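Local coordinates for putative rRNA methylase (PDB 3EEY), which binds S-adenosylmethionine and is probably a methyltransferase, with ribosomal RNA as its putative substrate, at residues A[10-15]-A[136-141]; A[27-32]-A[84-89]; A[37-42]-A[96-101]. All coordinates share one frame; numbering follows the deposited sequence.

Contact 1 of 3, residues A[10-15]-A[136-141]; sequences GQSHDY and TVVIYY
The T136 side chain meets helix 8-19 with all three of its heavy atoms. Its CB lies 4.1 Å from S12 CB. Beyond it, OG1 sits between the backbone N and the carbonyl carbon (chi1 64°), which brings it to 4.0 Å from S12 CB, a non-bonded approach to a carbon. The methyl branch ends farther along the helix: CG2 rests 3.9 Å from S12 O and 4.1 Å from Y15 CB, so it bridges one turn. Two residues on, V138 approaches the same serine with CG2, which is 3.8 Å from both CB and OG of S12. No hydrogen bond crosses the contact; S12 OG bonds instead to L9 O one turn back. The contact is therefore van der Waals packing around a small residue, with the CA atoms of S12 and T136 5.9 Å apart. The axes of 10-15 and 136-139 run almost exactly antiparallel (178°), 8.8 Å apart at closest approach, so this part of helix 8-19 lies along strand 133-139 of the Rossmann-like methyltransferase sheet. S12 and Y15 also touch the adjoining strand 181-187, through L182 and C184, while on the other flank T136 packs on M98 of strand 94-101.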
loop_
_atom_site.group_PDB
_atom_site.type_symbol
_atom_site.label_atom_id
_atom_site.label_comp_id
_atom_site.label_asym_id
_atom_site.label_seq_id
_atom_site.Cartn_x
_atom_site.Cartn_y
_atom_site.Cartn_z
ATOM N N GLY A 10 9.519 -3.900 5.198
ATOM C CA GLY A 10 8.695 -4.950 5.783
ATOM C C GLY A 10 7.518 -5.362 4.917
ATOM O O GLY A 10 7.166 -6.539 4.866
ATOM N N GLN A 11 6.914 -4.386 4.242
ATOM C CA GLN A 11 5.787 -4.610 3.341
ATOM C C GLN A 11 6.154 -5.359 2.054
ATOM O O GLN A 11 5.351 -6.161 1.562
ATOM C CB GLN A 11 5.107 -3.288 3.005
ATOM C CG GLN A 11 4.229 -2.748 4.113
ATOM C CD GLN A 11 3.308 -1.667 3.637
ATOM O OE1 GLN A 11 2.541 -1.852 2.684
ATOM N NE2 GLN A 11 3.368 -0.522 4.297
ATOM N N SER A 12 7.358 -5.103 1.525
ATOM C CA SER A 12 7.884 -5.854 0.375
ATOM C C SER A 12 7.916 -7.366 0.629
ATOM O O SER A 12 7.497 -8.150 -0.219
ATOM C CB SER A 12 9.264 -5.345 -0.040
ATOM O OG SER A 12 10.262 -5.648 0.923
ATOM N N HIS A 13 8.375 -7.760 1.813
ATOM C CA HIS A 13 8.370 -9.160 2.233
ATOM C C HIS A 13 6.962 -9.749 2.345
ATOM O O HIS A 13 6.731 -10.888 1.937
ATOM C CB HIS A 13 9.102 -9.295 3.562
ATOM C CG HIS A 13 10.590 -9.185 3.447
ATOM N ND1 HIS A 13 11.447 -10.116 3.988
ATOM C CD2 HIS A 13 11.373 -8.254 2.854
ATOM C CE1 HIS A 13 12.694 -9.762 3.738
ATOM N NE2 HIS A 13 12.675 -8.638 3.047
ATOM N N ASP A 14 6.029 -8.967 2.896
ATOM C CA ASP A 14 4.619 -9.357 3.000
ATOM C C ASP A 14 3.957 -9.589 1.640
ATOM O O ASP A 14 3.197 -10.546 1.480
ATOM C CB ASP A 14 3.816 -8.320 3.796
ATOM C CG ASP A 14 4.062 -8.401 5.300
ATOM O OD1 ASP A 14 4.831 -9.271 5.758
ATOM O OD2 ASP A 14 3.466 -7.589 6.034
ATOM N N TYR A 15 4.250 -8.706 0.682
ATOM C CA TYR A 15 3.780 -8.845 -0.696
ATOM C C TYR A 15 4.380 -10.051 -1.407
ATOM O O TYR A 15 3.701 -10.699 -2.197
ATOM C CB TYR A 15 4.061 -7.576 -1.502
ATOM C CG TYR A 15 2.985 -6.522 -1.374
ATOM C CD1 TYR A 15 3.160 -5.414 -0.542
ATOM C CD2 TYR A 15 1.789 -6.630 -2.084
ATOM C CE1 TYR A 15 2.168 -4.442 -0.414
ATOM C CE2 TYR A 15 0.794 -5.657 -1.971
ATOM C CZ TYR A 15 0.988 -4.567 -1.135
ATOM O OH TYR A 15 0.010 -3.602 -1.007
ATOM N N THR A 136 8.674 -6.264 -6.481
ATOM C CA THR A 136 8.698 -5.237 -5.447
ATOM C C THR A 136 9.966 -4.392 -5.582
ATOM O O THR A 136 11.037 -4.915 -5.858
ATOM C CB THR A 136 8.597 -5.829 -4.026
ATOM O OG1 THR A 136 9.743 -6.645 -3.770
ATOM C CG2 THR A 136 7.329 -6.664 -3.874
ATOM N N VAL A 137 9.818 -3.081 -5.433
ATOM C CA VAL A 137 10.930 -2.132 -5.519
ATOM C C VAL A 137 10.915 -1.253 -4.265
ATOM O O VAL A 137 10.019 -0.425 -4.083
ATOM C CB VAL A 137 10.828 -1.238 -6.794
ATOM C CG1 VAL A 137 12.108 -0.448 -7.016
ATOM C CG2 VAL A 137 10.506 -2.065 -8.023
ATOM N N VAL A 138 11.882 -1.461 -3.372
ATOM C CA VAL A 138 12.060 -0.560 -2.241
ATOM C C VAL A 138 13.041 0.530 -2.691
ATOM O O VAL A 138 14.183 0.243 -3.027
ATOM C CB VAL A 138 12.546 -1.292 -0.961
ATOM C CG1 VAL A 138 12.643 -0.326 0.209
ATOM C CG2 VAL A 138 11.594 -2.420 -0.597
ATOM N N ILE A 139 12.575 1.772 -2.733
ATOM C CA ILE A 139 13.380 2.884 -3.222
ATOM C C ILE A 139 13.896 3.699 -2.046
ATOM O O ILE A 139 13.117 4.286 -1.296
ATOM C CB ILE A 139 12.578 3.812 -4.182
ATOM C CG1 ILE A 139 12.044 3.027 -5.385
ATOM C CG2 ILE A 139 13.451 4.982 -4.647
ATOM C CD1 ILE A 139 11.022 3.781 -6.233
ATOM N N TYR A 140 15.214 3.714 -1.878
ATOM C CA TYR A 140 15.868 4.602 -0.924
ATOM C C TYR A 140 16.411 5.799 -1.661
ATOM O O TYR A 140 16.873 5.687 -2.795
ATOM C CB TYR A 140 17.022 3.916 -0.225
ATOM C CG TYR A 140 16.633 2.734 0.622
ATOM C CD1 TYR A 140 16.517 2.855 2.003
ATOM C CD2 TYR A 140 16.409 1.481 0.050
ATOM C CE1 TYR A 140 16.175 1.756 2.793
ATOM C CE2 TYR A 140 16.066 0.389 0.827
ATOM C CZ TYR A 140 15.945 0.528 2.191
ATOM O OH TYR A 140 15.603 -0.561 2.964
ATOM N N TYR A 141 16.383 6.939 -0.992
ATOM C CA TYR A 141 16.733 8.208 -1.606
ATOM C C TYR A 141 17.174 9.167 -0.513
ATOM O O TYR A 141 17.171 8.804 0.660
ATOM C CB TYR A 141 15.555 8.769 -2.425
ATOM C CG TYR A 141 14.275 9.029 -1.651
ATOM C CD1 TYR A 141 13.545 7.979 -1.091
ATOM C CD2 TYR A 141 13.776 10.321 -1.510
ATOM C CE1 TYR A 141 12.386 8.206 -0.392
ATOM C CE2 TYR A 141 12.597 10.561 -0.810
ATOM C CZ TYR A 141 11.906 9.495 -0.251
ATOM O OH TYR A 141 10.731 9.705 0.448
#

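Contact 2 of 3, residues A[27-32]-A[84-89]; sequences VDATCG and QNMDKY. With SAM (S-adenosylmethionine), chain K.
M86 points its terminal methyl at A29 and V27, at the end of the first strand of the Rossmann-like methyltransferase fold and the start of the cofactor-binding loop that follows it. CG of M86 lies between its backbone N and carbonyl carbon (chi1 78°), and the chain runs extended to SD before bending at chi3 (61°). That bend places CE 4.1 Å from A29 CB and 4.4 Å from V27 CG1, so one methyl lies against two apolar groups from alternate residues. V27 in the strand and A29 just past its end both direct their CB toward M86, and both also meet V97; L128 of helix 115-128 packs on M86. D28, between them, has its CB pointing away from M86, and its OD1 accepts from T30 N at 3.3 Å, forming an Asx turn. The donor meets that oxygen from above the carboxylate plane. In the same loop, T30 O accepts a hydrogen bond from the amino N of S-adenosylmethionine at 3.1 Å, and G32 brings CA to 3.4 Å from the ribose O3'. Segment 84-89 reaches the cofactor at its adenine end: N6 donates to Q84 OE1 over 3.1 Å, nearly straight at 171°.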
loop_
_atom_site.group_PDB
_atom_site.type_symbol
_atom_site.label_atom_id
_atom_site.label_comp_id
_atom_site.label_asym_id
_atom_site.label_seq_id
_atom_site.Cartn_x
_atom_site.Cartn_y
_atom_site.Cartn_z
ATOM N N VAL A 27 13.723 -14.032 -8.330
ATOM C CA VAL A 27 14.964 -13.278 -8.532
ATOM C C VAL A 27 15.178 -12.246 -7.421
ATOM O O VAL A 27 14.260 -11.517 -7.060
ATOM C CB VAL A 27 14.996 -12.525 -9.916
ATOM C CG1 VAL A 27 16.371 -11.949 -10.184
ATOM C CG2 VAL A 27 14.588 -13.429 -11.070
ATOM N N ASP A 28 16.388 -12.213 -6.873
ATOM C CA ASP A 28 16.842 -11.101 -6.061
ATOM C C ASP A 28 17.760 -10.295 -6.968
ATOM O O ASP A 28 18.876 -10.707 -7.260
ATOM C CB ASP A 28 17.578 -11.602 -4.809
ATOM C CG ASP A 28 17.938 -10.480 -3.839
ATOM O OD1 ASP A 28 17.767 -9.289 -4.177
ATOM O OD2 ASP A 28 18.403 -10.793 -2.724
ATOM N N ALA A 29 17.276 -9.146 -7.424
ATOM C CA ALA A 29 18.009 -8.344 -8.395
ATOM C C ALA A 29 19.108 -7.481 -7.774
ATOM O O ALA A 29 19.942 -6.924 -8.488
ATOM C CB ALA A 29 17.050 -7.488 -9.199
ATOM N N THR A 30 19.107 -7.376 -6.449
ATOM C CA THR A 30 20.064 -6.545 -5.724
ATOM C C THR A 30 20.478 -7.296 -4.465
ATOM O O THR A 30 19.924 -7.063 -3.395
ATOM C CB THR A 30 19.451 -5.167 -5.324
ATOM O OG1 THR A 30 18.155 -5.369 -4.766
ATOM C CG2 THR A 30 19.308 -4.235 -6.523
ATOM N N CYS A 31 21.446 -8.199 -4.608
ATOM C CA CYS A 31 21.851 -9.121 -3.540
ATOM C C CYS A 31 22.255 -8.497 -2.220
ATOM O O CYS A 31 21.718 -8.873 -1.176
ATOM C CB CYS A 31 22.966 -10.049 -4.017
ATOM S SG CYS A 31 22.313 -11.562 -4.635
ATOM N N GLY A 32 23.206 -7.565 -2.274
ATOM C CA GLY A 32 23.740 -6.907 -1.086
ATOM C C GLY A 32 24.349 -7.910 -0.126
ATOM O O GLY A 32 25.179 -8.737 -0.516
ATOM N N GLN A 84 20.441 -5.535 -15.024
ATOM C CA GLN A 84 20.047 -5.165 -16.390
ATOM C C GLN A 84 20.306 -6.275 -17.417
ATOM O O GLN A 84 19.729 -6.265 -18.499
ATOM C CB GLN A 84 20.731 -3.858 -16.823
ATOM C CG GLN A 84 22.239 -3.929 -17.026
ATOM C CD GLN A 84 23.030 -3.617 -15.766
ATOM O OE1 GLN A 84 22.534 -3.762 -14.649
ATOM N NE2 GLN A 84 24.271 -3.194 -15.946
ATOM N N ASN A 85 21.155 -7.238 -17.054
ATOM C CA ASN A 85 21.503 -8.355 -17.927
ATOM C C ASN A 85 20.866 -9.673 -17.496
ATOM O O ASN A 85 21.352 -10.738 -17.881
ATOM C CB ASN A 85 23.026 -8.533 -17.983
ATOM C CG ASN A 85 23.752 -7.304 -18.492
ATOM O OD1 ASN A 85 23.378 -6.711 -19.506
ATOM N ND2 ASN A 85 24.821 -6.927 -17.797
ATOM N N MET A 86 19.785 -9.602 -16.711
ATOM C CA MET A 86 19.171 -10.794 -16.109
ATOM C C MET A 86 18.589 -11.775 -17.132
ATOM O O MET A 86 18.461 -12.971 -16.853
ATOM C CB MET A 86 18.153 -10.437 -14.990
ATOM C CG MET A 86 16.768 -9.947 -15.431
ATOM S SD MET A 86 15.502 -9.834 -14.134
ATOM C CE MET A 86 16.273 -8.638 -13.043
ATOM N N ASP A 87 18.268 -11.265 -18.321
ATOM C CA ASP A 87 17.701 -12.071 -19.410
ATOM C C ASP A 87 18.708 -13.030 -20.061
ATOM O O ASP A 87 18.316 -13.994 -20.721
ATOM C CB ASP A 87 17.069 -11.165 -20.475
ATOM C CG ASP A 87 18.052 -10.159 -21.058
ATOM O OD1 ASP A 87 18.941 -9.667 -20.330
ATOM O OD2 ASP A 87 17.925 -9.842 -22.256
ATOM N N LYS A 88 19.997 -12.759 -19.868
ATOM C CA LYS A 88 21.076 -13.631 -20.349
ATOM C C LYS A 88 21.203 -14.927 -19.540
ATOM O O LYS A 88 21.819 -15.892 -19.997
ATOM C CB LYS A 88 22.416 -12.889 -20.329
ATOM C CG LYS A 88 22.509 -11.742 -21.320
ATOM C CD LYS A 88 23.805 -10.973 -21.183
ATOM C CE LYS A 88 23.794 -9.774 -22.108
ATOM N NZ LYS A 88 24.939 -8.857 -21.870
ATOM N N TYR A 89 20.616 -14.947 -18.346
ATOM C CA TYR A 89 20.827 -16.040 -17.415
ATOM C C TYR A 89 19.542 -16.789 -17.119
ATOM O O TYR A 89 19.570 -17.926 -16.649
ATOM C CB TYR A 89 21.429 -15.504 -16.119
ATOM C CG TYR A 89 22.731 -14.761 -16.299
ATOM C CD1 TYR A 89 23.955 -15.435 -16.255
ATOM C CD2 TYR A 89 22.745 -13.379 -16.491
ATOM C CE1 TYR A 89 25.163 -14.746 -16.410
ATOM C CE2 TYR A 89 23.946 -12.683 -16.649
ATOM C CZ TYR A 89 25.147 -13.376 -16.610
ATOM O OH TYR A 89 26.332 -12.698 -16.752
HETATM N N SAM K . 18.676 -6.538 -0.567
HETATM C CA SAM K . 20.033 -6.103 -0.110
HETATM C C SAM K . 20.380 -6.655 1.275
HETATM O O SAM K . 21.267 -6.157 1.978
HETATM O OXT SAM K . 19.779 -7.633 1.718
HETATM C CB SAM K . 20.163 -4.586 -0.183
HETATM C CG SAM K . 20.559 -4.101 -1.575
HETATM S SD SAM K . 21.606 -2.620 -1.558
HETATM C CE SAM K . 20.388 -1.363 -1.081
HETATM C "C5'" SAM K . 21.820 -2.351 -3.338
HETATM C "C4'" SAM K . 22.741 -3.417 -3.940
HETATM O "O4'" SAM K . 22.617 -3.464 -5.349
HETATM C "C3'" SAM K . 24.214 -3.157 -3.627
HETATM O "O3'" SAM K . 24.767 -4.331 -3.081
HETATM C "C2'" SAM K . 24.843 -2.828 -4.967
HETATM O "O2'" SAM K . 26.180 -3.280 -5.079
HETATM C "C1'" SAM K . 23.906 -3.555 -5.925
HETATM N N9 SAM K . 23.915 -3.010 -7.297
HETATM C C8 SAM K . 24.254 -1.746 -7.719
HETATM N N7 SAM K . 24.119 -1.698 -9.068
HETATM C C5 SAM K . 23.700 -2.913 -9.502
HETATM C C6 SAM K . 23.407 -3.428 -10.760
HETATM N N6 SAM K . 23.504 -2.689 -11.862
HETATM N N1 SAM K . 23.008 -4.742 -10.863
HETATM C C2 SAM K . 22.895 -5.555 -9.756
HETATM N N3 SAM K . 23.175 -5.036 -8.518
HETATM C C4 SAM K . 23.574 -3.744 -8.395
#

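Contact 3 of 3, residues A[37-42]-A[96-101]; sequences TAFLAS and AVMFNL. With SAM (S-adenosylmethionine), chain K.
The helical layer on one face of the Rossmann-like sheet is joined to its central strand 94-101 where F39 and L40 of helix 35-44 close on M98. The methionine carries the whole contact. Its sulfur lies 3.7 Å from L40 CG and 3.8 Å from L40 CD2, lodged against the fork of the leucine, and the two side chains slide past each other in opposite directions. F39 instead crosses M98 at about a right angle. M98 SD stands in the plane of the phenyl ring, at its edge, 5.1 Å from the ring centroid and 87° off the ring normal, which defines a Met-aromatic contact. The bend at chi3 of M98 (86°) swings CE toward the same ring, to 3.9 Å from F39 CE2. F39 reaches this position with CG anti to its backbone N (chi1 165°), and its ring also stacks with H13 of helix 8-19. In the fold, helix 35-44 is the connection of a beta-alpha-beta crossover from strand 25-28 to its parallel neighbour 49-53, yet through M98 it also reaches the strand flanking 25-28 on the other side. I16 of helix 8-19 touches both F39 and L40 and extends the apolar cluster. Two residues beyond M98, N100 lines the cofactor pocket. Its CB is 3.7 Å from the amino N of S-adenosylmethionine, and its OD1 is 3.6 Å from CE, the methyl on the cofactor sulfur; N100 O approaches that methyl still closer, at 3.4 Å.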
loop_
_atom_site.group_PDB
_atom_site.type_symbol
_atom_site.label_atom_id
_atom_site.label_comp_id
_atom_site.label_asym_id
_atom_site.label_seq_id
_atom_site.Cartn_x
_atom_site.Cartn_y
_atom_site.Cartn_z
ATOM N N THR A 37 17.748 -12.524 -0.390
ATOM C CA THR A 37 18.095 -13.781 -1.060
ATOM C C THR A 37 17.750 -14.981 -0.175
ATOM O O THR A 37 17.139 -15.938 -0.647
ATOM C CB THR A 37 19.597 -13.859 -1.453
ATOM O OG1 THR A 37 20.113 -12.549 -1.722
ATOM C CG2 THR A 37 19.782 -14.754 -2.679
ATOM N N ALA A 38 18.131 -14.903 1.101
ATOM C CA ALA A 38 17.822 -15.935 2.100
ATOM C C ALA A 38 16.320 -16.072 2.297
ATOM O O ALA A 38 15.782 -17.187 2.345
ATOM C CB ALA A 38 18.505 -15.621 3.428
ATOM N N PHE A 39 15.661 -14.921 2.405
ATOM C CA PHE A 39 14.204 -14.825 2.498
ATOM C C PHE A 39 13.492 -15.508 1.317
ATOM O O PHE A 39 12.564 -16.291 1.520
ATOM C CB PHE A 39 13.786 -13.350 2.617
ATOM C CG PHE A 39 12.327 -13.106 2.374
ATOM C CD1 PHE A 39 11.376 -13.535 3.284
ATOM C CD2 PHE A 39 11.902 -12.428 1.240
ATOM C CE1 PHE A 39 10.024 -13.309 3.063
ATOM C CE2 PHE A 39 10.557 -12.195 1.016
ATOM C CZ PHE A 39 9.614 -12.639 1.928
ATOM N N LEU A 40 13.933 -15.208 0.099
ATOM C CA LEU A 40 13.395 -15.844 -1.107
ATOM C C LEU A 40 13.670 -17.351 -1.164
ATOM O O LEU A 40 12.807 -18.132 -1.586
ATOM C CB LEU A 40 13.933 -15.161 -2.366
ATOM C CG LEU A 40 13.360 -13.798 -2.756
ATOM C CD1 LEU A 40 14.209 -13.148 -3.837
ATOM C CD2 LEU A 40 11.905 -13.892 -3.198
ATOM N N ALA A 41 14.863 -17.748 -0.720
ATOM C CA ALA A 41 15.268 -19.152 -0.664
ATOM C C ALA A 41 14.414 -20.003 0.282
ATOM O O ALA A 41 14.100 -21.156 -0.024
ATOM C CB ALA A 41 16.741 -19.257 -0.301
ATOM N N SER A 42 14.024 -19.425 1.416
ATOM C CA SER A 42 13.209 -20.133 2.400
ATOM C C SER A 42 11.767 -20.316 1.944
ATOM O O SER A 42 11.123 -21.307 2.294
ATOM C CB SER A 42 13.230 -19.401 3.739
ATOM O OG SER A 42 12.539 -18.166 3.639
ATOM N N ALA A 96 8.509 -13.873 -9.038
ATOM C CA ALA A 96 8.774 -12.639 -8.320
ATOM C C ALA A 96 10.179 -12.122 -8.537
ATOM O O ALA A 96 11.088 -12.892 -8.808
ATOM C CB ALA A 96 8.499 -12.813 -6.837
ATOM N N VAL A 97 10.336 -10.799 -8.452
ATOM C CA VAL A 97 11.643 -10.149 -8.507
ATOM C C VAL A 97 11.682 -9.090 -7.407
ATOM O O VAL A 97 10.742 -8.326 -7.251
ATOM C CB VAL A 97 11.937 -9.489 -9.887
ATOM C CG1 VAL A 97 13.405 -9.085 -10.001
ATOM C CG2 VAL A 97 11.598 -10.415 -11.036
ATOM N N MET A 98 12.764 -9.055 -6.639
ATOM C CA MET A 98 12.916 -8.052 -5.599
ATOM C C MET A 98 14.022 -7.059 -5.963
ATOM O O MET A 98 15.145 -7.453 -6.279
ATOM C CB MET A 98 13.178 -8.697 -4.226
ATOM C CG MET A 98 12.068 -9.617 -3.699
ATOM S SD MET A 98 12.391 -10.300 -2.041
ATOM C CE MET A 98 11.788 -9.042 -0.955
ATOM N N PHE A 99 13.683 -5.773 -5.939
ATOM C CA PHE A 99 14.665 -4.689 -6.080
ATOM C C PHE A 99 14.771 -3.922 -4.780
ATOM O O PHE A 99 13.759 -3.558 -4.165
ATOM C CB PHE A 99 14.252 -3.710 -7.180
ATOM C CG PHE A 99 14.451 -4.229 -8.561
ATOM C CD1 PHE A 99 15.631 -3.976 -9.246
ATOM C CD2 PHE A 99 13.461 -4.965 -9.184
ATOM C CE1 PHE A 99 15.811 -4.450 -10.529
ATOM C CE2 PHE A 99 13.630 -5.440 -10.469
ATOM C CZ PHE A 99 14.801 -5.195 -11.140
ATOM N N ASN A 100 16.002 -3.672 -4.368
ATOM C CA ASN A 100 16.277 -2.843 -3.209
ATOM C C ASN A 100 17.294 -1.786 -3.631
ATOM O O ASN A 100 18.475 -2.080 -3.776
ATOM C CB ASN A 100 16.810 -3.731 -2.089
ATOM C CG ASN A 100 16.438 -3.232 -0.722
ATOM O OD1 ASN A 100 17.101 -2.357 -0.177
ATOM N ND2 ASN A 100 15.376 -3.793 -0.151
ATOM N N LEU A 101 16.830 -0.561 -3.855
ATOM C CA LEU A 101 17.620 0.448 -4.562
ATOM C C LEU A 101 18.445 1.350 -3.656
ATOM O O LEU A 101 17.920 1.947 -2.727
ATOM C CB LEU A 101 16.712 1.313 -5.443
ATOM C CG LEU A 101 15.841 0.637 -6.500
ATOM C CD1 LEU A 101 15.194 1.717 -7.352
ATOM C CD2 LEU A 101 16.678 -0.291 -7.353
HETATM N N SAM K . 18.676 -6.538 -0.567
HETATM C CA SAM K . 20.033 -6.103 -0.110
HETATM C C SAM K . 20.380 -6.655 1.275
HETATM O O SAM K . 21.267 -6.157 1.978
HETATM O OXT SAM K . 19.779 -7.633 1.718
HETATM C CB SAM K . 20.163 -4.586 -0.183
HETATM C CG SAM K . 20.559 -4.101 -1.575
HETATM S SD SAM K . 21.606 -2.620 -1.558
HETATM C CE SAM K . 20.388 -1.363 -1.081
HETATM C "C5'" SAM K . 21.820 -2.351 -3.338
HETATM C "C4'" SAM K . 22.741 -3.417 -3.940
HETATM O "O4'" SAM K . 22.617 -3.464 -5.349
HETATM C "C3'" SAM K . 24.214 -3.157 -3.627
HETATM O "O3'" SAM K . 24.767 -4.331 -3.081
HETATM C "C2'" SAM K . 24.843 -2.828 -4.967
HETATM O "O2'" SAM K . 26.180 -3.280 -5.079
HETATM C "C1'" SAM K . 23.906 -3.555 -5.925
HETATM N N9 SAM K . 23.915 -3.010 -7.297
HETATM C C8 SAM K . 24.254 -1.746 -7.719
HETATM N N7 SAM K . 24.119 -1.698 -9.068
HETATM C C5 SAM K . 23.700 -2.913 -9.502
HETATM C C6 SAM K . 23.407 -3.428 -10.760
HETATM N N6 SAM K . 23.504 -2.689 -11.862
HETATM N N1 SAM K . 23.008 -4.742 -10.863
HETATM C C2 SAM K . 22.895 -5.555 -9.756
HETATM N N3 SAM K . 23.175 -5.036 -8.518
HETATM C C4 SAM K . 23.574 -3.744 -8.395
#

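From the N terminus, helix 8-19 enters contact 1, whose partner in strand 133-139 closes a long loop with 120 residues between its segments. Both other contacts are nested inside that loop. Strand 25-28 and its following turn begin contact 2, and helix 35-44 begins contact 3 before contact 2 closes at 84-89; contact 3 closes later, at 96-101, so these two cross. Strands 25-28, 94-101 and 133-139 lie side by side, tying all three into one sheet. Contacts 1 and 3 meet through probable backbone bonds, such as T136 O to F99 N (2.8 Å). Contacts 2 and 3 are joined by D28 OD2 and T37 OG1 (2.6 Å) and share the S-adenosylmethionine.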